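PDB 5FU5: Cbm77-rfpl from Ruminococcus flavefaciens, which probably binds plant cell-wall polysaccharides, most likely pectins, as a non-catalytic carbohydrate-binding module of the bacterium's cellulosome. Local coordinates for residues N15-S20 with G26-S31; G79-A84 with K102-N107. All blocks are in the same frame, centred on the assembly; numbering follows the deposited sequence.

Interaction 1. Residues N15-S20 with G26-S31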
ATOM      1  N   ASN A  15      -3.684  11.004  -6.585  1.00 18.60           N
ATOM      2  CA  ASN A  15      -5.083  10.742  -6.280  1.00 19.21           C
ATOM      3  C   ASN A  15      -5.447  10.816  -4.805  1.00 19.75           C
ATOM      4  O   ASN A  15      -6.577  10.524  -4.427  1.00 22.88           O
ATOM      5  CB  ASN A  15      -5.550   9.412  -6.880  1.00 20.57           C
ATOM      6  CG  ASN A  15      -5.531   9.415  -8.411  1.00 22.24           C
ATOM      7  OD1 ASN A  15      -4.776   8.684  -9.045  1.00 24.34           O
ATOM      8  ND2 ASN A  15      -6.335  10.278  -8.994  1.00 22.31           N
ATOM      9  N   GLY A  16      -4.513  11.216  -3.957  1.00 19.47           N
ATOM     10  CA  GLY A  16      -4.878  11.466  -2.545  1.00 19.86           C
ATOM     11  C   GLY A  16      -5.425  10.206  -1.909  1.00 17.81           C
ATOM     12  O   GLY A  16      -4.785   9.144  -1.993  1.00 18.96           O
ATOM     13  N   THR A  17      -6.601  10.313  -1.303  1.00 17.98           N
ATOM     14  CA  THR A  17      -7.289   9.153  -0.724  1.00 18.08           C
ATOM     15  C   THR A  17      -8.423   8.609  -1.582  1.00 19.59           C
ATOM     16  O   THR A  17      -9.188   7.757  -1.125  1.00 22.40           O
ATOM     17  CB  THR A  17      -7.844   9.500   0.688  1.00 21.29           C
ATOM     18  OG1 THR A  17      -8.816  10.549   0.563  1.00 24.78           O
ATOM     19  CG2 THR A  17      -6.763   9.920   1.611  1.00 20.18           C
ATOM     20  N   SER A  18      -8.537   9.066  -2.836  1.00 19.02           N
ATOM     21  CA  SER A  18      -9.651   8.681  -3.721  1.00 20.53           C
ATOM     22  C   SER A  18      -9.365   7.374  -4.474  1.00 17.52           C
ATOM     23  O   SER A  18      -8.370   7.252  -5.214  1.00 21.34           O
ATOM     24  CB  SER A  18      -9.929   9.798  -4.761  1.00 23.02           C
ATOM     25  OG  SER A  18     -10.379  10.947  -4.140  1.00 32.49           O
ATOM     26  N   SER A  19     -10.267   6.404  -4.339  1.00 18.67           N
ATOM     27  CA  SER A  19     -10.143   5.111  -5.019  1.00 19.03           C
ATOM     28  C   SER A  19     -11.459   4.370  -5.000  1.00 20.35           C
ATOM     29  O   SER A  19     -12.160   4.440  -3.998  1.00 25.58           O
ATOM     30  CB  SER A  19      -9.081   4.261  -4.326  1.00 20.63           C
ATOM     31  OG  SER A  19      -8.920   3.019  -4.965  1.00 20.42           O
ATOM     32  N   SER A  20     -11.793   3.653  -6.098  1.00 23.74           N
ATOM     33  CA  SER A  20     -12.945   2.745  -6.074  1.00 27.05           C
ATOM     34  C   SER A  20     -12.562   1.383  -5.495  1.00 22.18           C
ATOM     35  O   SER A  20     -13.372   0.756  -4.857  1.00 35.07           O
ATOM     36  CB  SER A  20     -13.587   2.584  -7.459  1.00 31.27           C
ATOM     37  OG  SER A  20     -12.606   2.321  -8.423  1.00 37.91           O
ATOM     38  N   GLY A  26      -7.637   7.809   6.349  1.00 16.89           N
ATOM     39  CA  GLY A  26      -6.432   8.393   6.902  1.00 17.26           C
ATOM     40  C   GLY A  26      -6.127   9.747   6.280  1.00 16.27           C
ATOM     41  O   GLY A  26      -6.977  10.323   5.550  1.00 17.95           O
ATOM     42  N   ASN A  27      -4.930  10.229   6.580  1.00 14.40           N
ATOM     43  CA  ASN A  27      -4.512  11.593   6.387  1.00 15.24           C
ATOM     44  C   ASN A  27      -3.242  11.710   5.586  1.00 16.98           C
ATOM     45  O   ASN A  27      -2.275  10.944   5.769  1.00 17.31           O
ATOM     46  CB  ASN A  27      -4.299  12.237   7.767  1.00 17.53           C
ATOM     47  CG  ASN A  27      -5.522  12.096   8.599  1.00 16.98           C
ATOM     48  OD1 ASN A  27      -6.600  12.540   8.196  1.00 19.51           O
ATOM     49  ND2 ASN A  27      -5.399  11.436   9.740  1.00 17.92           N
ATOM     50  N   LEU A  28      -3.294  12.655   4.641  1.00 16.59           N
ATOM     51  CA  LEU A  28      -2.200  12.903   3.736  1.00 17.25           C
ATOM     52  C   LEU A  28      -1.169  13.883   4.271  1.00 17.72           C
ATOM     53  O   LEU A  28      -1.491  14.763   5.065  1.00 20.92           O
ATOM     54  CB  LEU A  28      -2.752  13.424   2.396  1.00 18.57           C
ATOM     55  CG  LEU A  28      -3.766  12.503   1.706  1.00 18.41           C
ATOM     56  CD1 LEU A  28      -4.525  13.234   0.589  1.00 20.71           C
ATOM     57  CD2 LEU A  28      -3.054  11.274   1.170  1.00 20.32           C
ATOM     58  N   SER A  29       0.069  13.749   3.784  1.00 17.58           N
ATOM     59  CA  SER A  29       1.120  14.706   4.138  1.00 18.89           C
ATOM     60  C   SER A  29       2.128  14.876   2.984  1.00 18.23           C
ATOM     61  O   SER A  29       2.326  13.951   2.216  1.00 17.32           O
ATOM     62  CB  SER A  29       1.842  14.262   5.428  1.00 20.10           C
ATOM     63  OG  SER A  29       2.884  15.114   5.773  1.00 21.63           O
ATOM     64  N   THR A  30       2.728  16.067   2.930  1.00 19.81           N
ATOM     65  CA  THR A  30       3.875  16.338   2.069  1.00 20.77           C
ATOM     66  C   THR A  30       5.113  16.721   2.871  1.00 20.64           C
ATOM     67  O   THR A  30       6.099  17.162   2.296  1.00 23.74           O
ATOM     68  CB  THR A  30       3.545  17.425   1.028  1.00 21.55           C
ATOM     69  OG1 THR A  30       3.096  18.596   1.693  1.00 24.26           O
ATOM     70  CG2 THR A  30       2.478  16.911   0.113  1.00 22.39           C
ATOM     71  N   SER A  31       5.107  16.382   4.168  1.00 20.11           N
ATOM     72  CA  SER A  31       6.182  16.763   5.078  0.50 23.46           C
ATOM     73  C   SER A  31       7.055  15.584   5.516  1.00 22.82           C
ATOM     74  O   SER A  31       7.854  15.722   6.459  1.00 25.03           O
ATOM     75  CB  SER A  31       5.560  17.458   6.285  0.50 25.25           C
ATOM     76  OG  SER A  31       4.820  18.587   5.845  0.50 26.59           O
TER
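Leu-28 closes on Gly-16 and Thr-17 through its branched end, and the contact is van der Waals packing, with no hydrogen bond crossing between 15-20 and 26-31. The two methyls divide the work. CD1 of Leu-28 sits 3.6 Å from CA of Gly-16, while CD2 reaches Thr-17, 4.0 Å from its CG2; both methyls also approach the carbonyl carbon of Gly-16 from the same side, so the forked end lies against the backbone there. Thr-17 answers with its methyl. Its chi1 of 63° tucks OG1 between the backbone N and the carbonyl carbon and sends CG2 across to Leu-28, where it lies 4.0 Å from CG. That same methyl comes 4.0 Å from the carbonyl O of Gly-26, so it bridges the residues on both sides of Asn-27.

The hydrogen bonds lie within the segments or run to neighbouring strands. Ser-18 N donates to Asn-15 O at 2.9 Å, closing a type II' beta turn that shapes the surface met by Leu-28; its second residue, Gly-16, has the positive phi this turn requires. The carbonyl O of Gly-16 is held in addition by NE2 of His-10, from strand 4-11. In the other segment, Ser-29 OG accepts from Ser-31 N at 3.0 Å as the chain leaves its strand. Backbone bonds of Asn-27 with Lys-47 and of Ser-29 with Cys-45 fix the carrier of Leu-28 to strand 40-47.

The arrangement is plain surface packing in an antiparallel beta fold: a type II' turn at the end of the short helix 12-15 rests against the end of strand 23-29, where an ST turn ends the segment.

Interaction 2. Residues G79-A84 with K102-N107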
ATOM      1  N   GLY A  79      -3.903  -7.832  10.311  1.00 19.39           N
ATOM      2  CA  GLY A  79      -3.419  -7.919  11.676  1.00 20.68           C
ATOM      3  C   GLY A  79      -2.034  -8.498  11.874  1.00 19.55           C
ATOM      4  O   GLY A  79      -1.560  -8.536  13.005  1.00 23.24           O
ATOM      5  N   ASN A  80      -1.367  -8.909  10.784  1.00 18.70           N
ATOM      6  CA  ASN A  80      -0.010  -9.472  10.832  1.00 19.02           C
ATOM      7  C   ASN A  80       1.030  -8.441  10.412  1.00 17.16           C
ATOM      8  O   ASN A  80       0.953  -7.889   9.293  1.00 18.52           O
ATOM      9  CB  ASN A  80       0.096 -10.739   9.952  1.00 21.58           C
ATOM     10  CG  ASN A  80      -0.878 -11.825  10.357  1.00 22.90           C
ATOM     11  OD1 ASN A  80      -1.616 -12.387   9.530  1.00 28.90           O
ATOM     12  ND2 ASN A  80      -0.905 -12.122  11.614  1.00 23.17           N
ATOM     13  N   LYS A  81       2.030  -8.210  11.281  1.00 17.96           N
ATOM     14  CA  LYS A  81       3.140  -7.300  10.979  1.00 18.06           C
ATOM     15  C   LYS A  81       4.014  -7.857   9.851  1.00 17.60           C
ATOM     16  O   LYS A  81       4.416  -9.039   9.825  1.00 21.02           O
ATOM     17  CB  LYS A  81       4.033  -7.056  12.205  1.00 20.78           C
ATOM     18  CG  LYS A  81       5.106  -5.988  11.998  1.00 23.84           C
ATOM     19  CD  LYS A  81       5.855  -5.666  13.280  1.00 28.23           C
ATOM     20  CE  LYS A  81       6.975  -4.666  13.119  1.00 29.38           C
ATOM     21  NZ  LYS A  81       7.688  -4.411  14.412  1.00 33.38           N
ATOM     22  N   VAL A  82       4.327  -6.958   8.923  1.00 19.07           N
ATOM     23  CA  VAL A  82       5.242  -7.226   7.793  0.50 19.18           C
ATOM     24  C   VAL A  82       6.219  -6.050   7.713  1.00 19.32           C
ATOM     25  O   VAL A  82       5.851  -4.935   8.015  1.00 20.95           O
ATOM     26  CB  VAL A  82       4.527  -7.369   6.425  0.50 20.10           C
ATOM     27  CG1 VAL A  82       5.490  -7.904   5.378  0.50 17.87           C
ATOM     28  CG2 VAL A  82       3.261  -8.210   6.501  0.50 21.51           C
ATOM     29  N   THR A  83       7.465  -6.331   7.326  1.00 21.07           N
ATOM     30  CA  THR A  83       8.565  -5.351   7.246  1.00 20.84           C
ATOM     31  C   THR A  83       9.052  -5.238   5.802  1.00 20.38           C
ATOM     32  O   THR A  83       9.174  -6.247   5.081  1.00 23.66           O
ATOM     33  CB  THR A  83       9.753  -5.708   8.204  1.00 24.13           C
ATOM     34  OG1 THR A  83       9.269  -5.826   9.547  1.00 26.85           O
ATOM     35  CG2 THR A  83      10.836  -4.643   8.220  1.00 24.66           C
ATOM     36  N   ALA A  84       9.312  -3.988   5.410  1.00 20.24           N
ATOM     37  CA  ALA A  84       9.841  -3.664   4.092  1.00 22.44           C
ATOM     38  C   ALA A  84      11.302  -4.064   3.921  1.00 23.56           C
ATOM     39  O   ALA A  84      12.070  -4.145   4.909  1.00 26.77           O
ATOM     40  CB  ALA A  84       9.741  -2.139   3.864  1.00 22.58           C
ATOM     41  N   LYS A 102      -1.655   0.217  10.830  1.00 16.31           N
ATOM     42  CA  LYS A 102      -0.355   0.647  11.302  1.00 17.61           C
ATOM     43  C   LYS A 102       0.348  -0.481  12.079  1.00 17.08           C
ATOM     44  O   LYS A 102      -0.293  -1.176  12.893  1.00 19.00           O
ATOM     45  CB  LYS A 102      -0.494   1.855  12.203  1.00 18.08           C
ATOM     46  CG  LYS A 102       0.817   2.387  12.758  1.00 19.10           C
ATOM     47  CD  LYS A 102       0.615   3.523  13.725  1.00 20.99           C
ATOM     48  CE  LYS A 102       1.915   4.069  14.266  1.00 23.01           C
ATOM     49  NZ  LYS A 102       1.757   4.908  15.473  1.00 27.91           N
ATOM     50  N   ALA A 103       1.650  -0.633  11.831  1.00 17.51           N
ATOM     51  CA  ALA A 103       2.567  -1.329  12.732  1.00 18.30           C
ATOM     52  C   ALA A 103       3.382  -0.229  13.435  1.00 18.53           C
ATOM     53  O   ALA A 103       2.936   0.285  14.464  1.00 23.08           O
ATOM     54  CB  ALA A 103       3.417  -2.363  11.998  1.00 18.99           C
ATOM     55  N   ASP A 104       4.516   0.199  12.871  1.00 19.61           N
ATOM     56  CA  ASP A 104       5.313   1.278  13.455  1.00 24.23           C
ATOM     57  C   ASP A 104       5.189   2.508  12.565  1.00 23.99           C
ATOM     58  O   ASP A 104       4.549   2.467  11.527  1.00 22.78           O
ATOM     59  CB  ASP A 104       6.761   0.847  13.683  1.00 26.37           C
ATOM     60  CG  ASP A 104       6.872  -0.338  14.622  1.00 31.35           C
ATOM     61  OD1 ASP A 104       6.029  -0.532  15.544  1.00 35.03           O
ATOM     62  OD2 ASP A 104       7.814  -1.115  14.419  1.00 42.01           O
ATOM     63  N   ALA A 105       5.774   3.606  13.003  1.00 24.23           N
ATOM     64  CA  ALA A 105       5.658   4.848  12.300  1.00 24.71           C
ATOM     65  C   ALA A 105       6.395   4.739  10.967  1.00 22.82           C
ATOM     66  O   ALA A 105       7.534   4.225  10.871  1.00 26.59           O
ATOM     67  CB  ALA A 105       6.207   5.984  13.128  1.00 26.08           C
ATOM     68  N   CYS A 106       5.680   5.189   9.937  1.00 20.44           N
ATOM     69  CA  CYS A 106       6.216   5.312   8.562  1.00 20.06           C
ATOM     70  C   CYS A 106       5.127   5.907   7.657  1.00 19.13           C
ATOM     71  O   CYS A 106       4.027   6.255   8.117  1.00 19.67           O
ATOM     72  CB  CYS A 106       6.698   3.977   7.989  1.00 19.72           C
ATOM     73  SG  CYS A 106       5.432   2.699   7.998  1.00 20.52           S
ATOM     74  N   ASN A 107       5.477   6.045   6.383  1.00 16.12           N
ATOM     75  CA  ASN A 107       4.687   6.896   5.467  1.00 17.28           C
ATOM     76  C   ASN A 107       4.595   6.248   4.078  1.00 16.02           C
ATOM     77  O   ASN A 107       5.600   5.943   3.463  1.00 16.05           O
ATOM     78  CB  ASN A 107       5.331   8.293   5.418  1.00 17.93           C
ATOM     79  CG  ASN A 107       5.252   8.972   6.767  1.00 18.48           C
ATOM     80  OD1 ASN A 107       4.168   9.356   7.213  1.00 19.75           O
ATOM     81  ND2 ASN A 107       6.367   9.015   7.468  1.00 19.94           N
TER
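The backbones of 79-84 and 102-107 come closest at Lys-81 and Ala-103, whose CA atoms are 6.2 Å apart, without any backbone hydrogen bond between the segments. The first segment carries the second strand of a beta hairpin, 74-77 with 80-83, and the other is the loop that leads from strand 96-101 into strand 107-116. Strand 74-77 lies between strands 80-83 and 96-101, pairing antiparallel with both, and the contact reaches over it: Lys-81 and Ala-103 both touch Thr-74, and Ala-103 also touches Lys-76.

Two unlike side-chain contacts lie along the length of Lys-81. Near its root, CG packs against the methyl of Ala-103, 4.0 Å from CB, which points toward the strand. Farther out, the lysine is fully extended, with CG anti to the backbone N at chi1 -173°, and this straight course carries the ammonium group beyond the alanine to Asp-104. The aspartate side chain meets it at about a right angle and offers one oxygen, OD2, which lies 3.3 Å from Lys-81 NZ. This is a salt bridge with a weak hydrogen bond in it. Both charged residues are exposed, so solvent would probably screen the attraction; the pair is a surface salt bridge, not a buried one. The loop is also tied to the hairpin through its backbone: Asp-104 N is hydrogen-bonded to OG1 of Thr-74. The grip on the carboxylate is one-sided: OD1 of Asp-104 stays 4.4 Å from Lys-81 NZ.

From the N terminus the chain meets interaction 1 first, where 26-31 returns to 15-20 after five intervening residues and ties the turn at the end of helix 12-15 to the end of strand 23-29. Interaction 2 opens only later: after strands 88-93 and 96-101, the loop leading into strand 107-116 comes back to strand 80-83 of the hairpin. The contacts are thus in series, neither enclosing nor crossing the other. The centres of interactions 1 and 2 are 18 Å apart. The antiparallel sheet joins them, for strand 40-47 pairs with strand 23-29 of interaction 1 and also with strand 107-116, into which the loop of interaction 2 runs.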